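Local coordinates for protein cellulase, glycosyl hydrolase family 5, TPS linker, domain X (Spirochaeta thermophila, PDB 5E9P) that probably anchors its parent family 5 cellulase to crystalline cellulose, acting as a type A carbohydrate-binding module with a jelly-roll fold that also binds xylan, at residues Pro30-Trp33 with Ser34-Val37. Numbering follows the deposited sequence. Where two conformers were deposited one is given.
Sequences PNDW and SRYV
The carboxylate of Asp32 folds forward over the turn that follows it and takes hydrogen bonds from Ser34 and Arg35. Asp32 OD1 accepts the hydroxyl of Ser34 through its syn lone pair, with Ser34 OG 2.7 Å away. A weak bond, 3.1 Å from Ser34 N to Asp32 OD1 with an angle of 147° at the hydrogen, closes an Asx turn. The other oxygen reaches one residue further: Arg35 N lies 2.7 Å from Asp32 OD2, again on the syn side. Two torsions set this up. With chi1 at 172°, Asp32 swings its carboxylate opposite its amide nitrogen, alongside the chain ahead, while a chi1 of 82° turns the Ser34 hydroxyl to face OD1. Both residues have a second conformer, so the hydroxyl bond in particular is doubtful as a permanent feature and may be only partly occupied.

Arg35 supplies its amide rather than its charge. Arg35 CB rests 3.2 Å from Asp32 OD2, whereas Arg35 NE is 5.6 Å from Asp32 OD2; the chain kinks at its third torsion and carries the guanidinium to the C-terminal carboxylate of Lys86 and the carbonyl of Gln25. The CB of Trp33 touches Ser34 N, while its exposed indole meets His60 edge-to-face and packs on Trp56. The turn ends the jelly-roll loop from strand 17-23 to strand 36-40, whose sheet neighbours are 82-85 and 56-58.

Three donors, one of them weakly held, thus converge on one carboxylate that ties the residues just before strand 36-40 to the loop, an environment that would favour its ionised form.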
ATOM      1  N   PRO A  30      15.690   1.616  -7.420  1.00  9.21           N
ATOM      2  CA  PRO A  30      15.106   2.317  -8.577  1.00  9.66           C
ATOM      3  C   PRO A  30      15.168   1.539  -9.880  1.00  9.67           C
ATOM      4  O   PRO A  30      14.479   1.929 -10.794  1.00 11.04           O
ATOM      5  CB  PRO A  30      15.866   3.647  -8.650  1.00 10.95           C
ATOM      6  CG  PRO A  30      16.511   3.808  -7.292  1.00 10.88           C
ATOM      7  CD  PRO A  30      16.821   2.383  -6.867  1.00 10.20           C
ATOM      8  N   ASN A  31      15.985   0.511  -9.949  1.00  9.46           N
ATOM      9  CA  ASN A  31      16.014  -0.343 -11.161  1.00  9.50           C
ATOM     10  C   ASN A  31      14.801  -1.259 -11.228  1.00 11.23           C
ATOM     11  O   ASN A  31      14.541  -1.831 -12.281  1.00 13.18           O
ATOM     12  CB  ASN A  31      17.289  -1.210 -11.131  1.00  9.40           C
ATOM     13  CG  ASN A  31      18.540  -0.426 -11.181  1.00  8.68           C
ATOM     14  OD1 ASN A  31      18.659   0.498 -11.992  1.00  9.65           O
ATOM     15  ND2 ASN A  31      19.518  -0.820 -10.379  1.00  9.58           N
ATOM     16  N   ASP A  32      14.111  -1.506 -10.103  0.50 11.31           N
ATOM     17  CA  ASP A  32      13.087  -2.551 -10.098  0.50 11.88           C
ATOM     18  C   ASP A  32      11.720  -1.979 -10.495  0.50 12.32           C
ATOM     19  O   ASP A  32      11.206  -1.021  -9.951  0.50 13.95           O
ATOM     20  CB  ASP A  32      12.927  -3.182  -8.732  0.50 12.55           C
ATOM     21  CG  ASP A  32      11.753  -4.112  -8.703  0.50 10.73           C
ATOM     22  OD1 ASP A  32      11.937  -5.253  -9.231  0.50 13.02           O
ATOM     23  OD2 ASP A  32      10.682  -3.646  -8.194  0.50 10.99           O
ATOM     24  N   TRP A  33      11.126  -2.701 -11.441  1.00 14.78           N
ATOM     25  CA  TRP A  33       9.743  -2.439 -11.836  1.00 15.73           C
ATOM     26  C   TRP A  33       8.871  -3.637 -11.611  1.00 16.32           C
ATOM     27  O   TRP A  33       7.685  -3.617 -12.016  1.00 21.86           O
ATOM     28  CB  TRP A  33       9.735  -2.004 -13.320  1.00 18.87           C
ATOM     29  CG  TRP A  33      10.377  -0.722 -13.494  1.00 18.98           C
ATOM     30  CD1 TRP A  33      11.680  -0.531 -13.790  1.00 23.54           C
ATOM     31  CD2 TRP A  33       9.850   0.591 -13.261  1.00 19.89           C
ATOM     32  NE1 TRP A  33      11.973   0.790 -13.786  1.00 21.52           N
ATOM     33  CE2 TRP A  33      10.865   1.508 -13.453  1.00 20.71           C
ATOM     34  CE3 TRP A  33       8.595   1.052 -12.866  1.00 22.43           C
ATOM     35  CZ2 TRP A  33      10.714   2.826 -13.280  1.00 22.97           C
ATOM     36  CZ3 TRP A  33       8.421   2.374 -12.707  1.00 23.42           C
ATOM     37  CH2 TRP A  33       9.486   3.287 -12.929  1.00 24.86           C
ATOM     38  N   SER A  34       9.384  -4.706 -10.976  0.50 14.89           N
ATOM     39  CA  SER A  34       8.629  -5.918 -10.618  0.50 17.43           C
ATOM     40  C   SER A  34       7.853  -5.813  -9.300  0.50 14.16           C
ATOM     41  O   SER A  34       6.858  -6.516  -9.141  0.50 19.48           O
ATOM     42  CB  SER A  34       9.529  -7.151 -10.545  0.50 17.76           C
ATOM     43  OG  SER A  34      10.296  -7.395  -9.340  0.50 16.48           O
ATOM     44  N   ARG A  35       8.334  -4.953  -8.388  1.00 11.73           N
ATOM     45  CA  ARG A  35       7.740  -4.856  -7.073  1.00 11.52           C
ATOM     46  C   ARG A  35       6.926  -3.584  -7.004  1.00 10.24           C
ATOM     47  O   ARG A  35       7.435  -2.489  -6.798  1.00 11.65           O
ATOM     48  CB  ARG A  35       8.755  -4.956  -5.960  1.00 11.87           C
ATOM     49  CG  ARG A  35       9.379  -6.311  -5.953  1.00 15.89           C
ATOM     50  CD  ARG A  35      10.086  -6.693  -4.804  1.00 18.55           C
ATOM     51  NE  ARG A  35       9.243  -6.607  -3.609  1.00 15.13           N
ATOM     52  CZ  ARG A  35       9.709  -6.183  -2.416  1.00 15.26           C
ATOM     53  NH1 ARG A  35      11.028  -5.931  -2.228  1.00 20.89           N
ATOM     54  NH2 ARG A  35       8.833  -6.073  -1.488  1.00 15.90           N
ATOM     55  N   TYR A  36       5.608  -3.740  -7.224  1.00 10.45           N
ATOM     56  CA  TYR A  36       4.682  -2.648  -7.353  1.00  9.76           C
ATOM     57  C   TYR A  36       3.622  -2.670  -6.247  1.00  7.70           C
ATOM     58  O   TYR A  36       3.503  -3.670  -5.509  1.00  8.53           O
ATOM     59  CB  TYR A  36       4.034  -2.670  -8.769  1.00 11.49           C
ATOM     60  CG  TYR A  36       3.329  -3.999  -9.060  1.00 13.10           C
ATOM     61  CD1 TYR A  36       2.076  -4.300  -8.553  1.00 13.13           C
ATOM     62  CD2 TYR A  36       3.925  -4.987  -9.855  1.00 18.02           C
ATOM     63  CE1 TYR A  36       1.386  -5.459  -8.880  1.00 16.74           C
ATOM     64  CE2 TYR A  36       3.197  -6.121 -10.220  1.00 20.40           C
ATOM     65  CZ  TYR A  36       1.914  -6.343  -9.637  1.00 17.10           C
ATOM     66  OH  TYR A  36       1.237  -7.516  -9.967  1.00 23.05           O
ATOM     67  N   VAL A  37       2.879  -1.588  -6.195  1.00  7.55           N
ATOM     68  CA  VAL A  37       1.585  -1.485  -5.523  1.00  7.08           C
ATOM     69  C   VAL A  37       0.560  -1.311  -6.619  1.00  7.37           C
ATOM     70  O   VAL A  37       0.746  -0.487  -7.534  1.00  8.09           O
ATOM     71  CB  VAL A  37       1.546  -0.292  -4.544  1.00  7.57           C
ATOM     72  CG1 VAL A  37       0.183  -0.167  -3.913  1.00  8.83           C
ATOM     73  CG2 VAL A  37       2.677  -0.354  -3.538  1.00  9.04           C
TER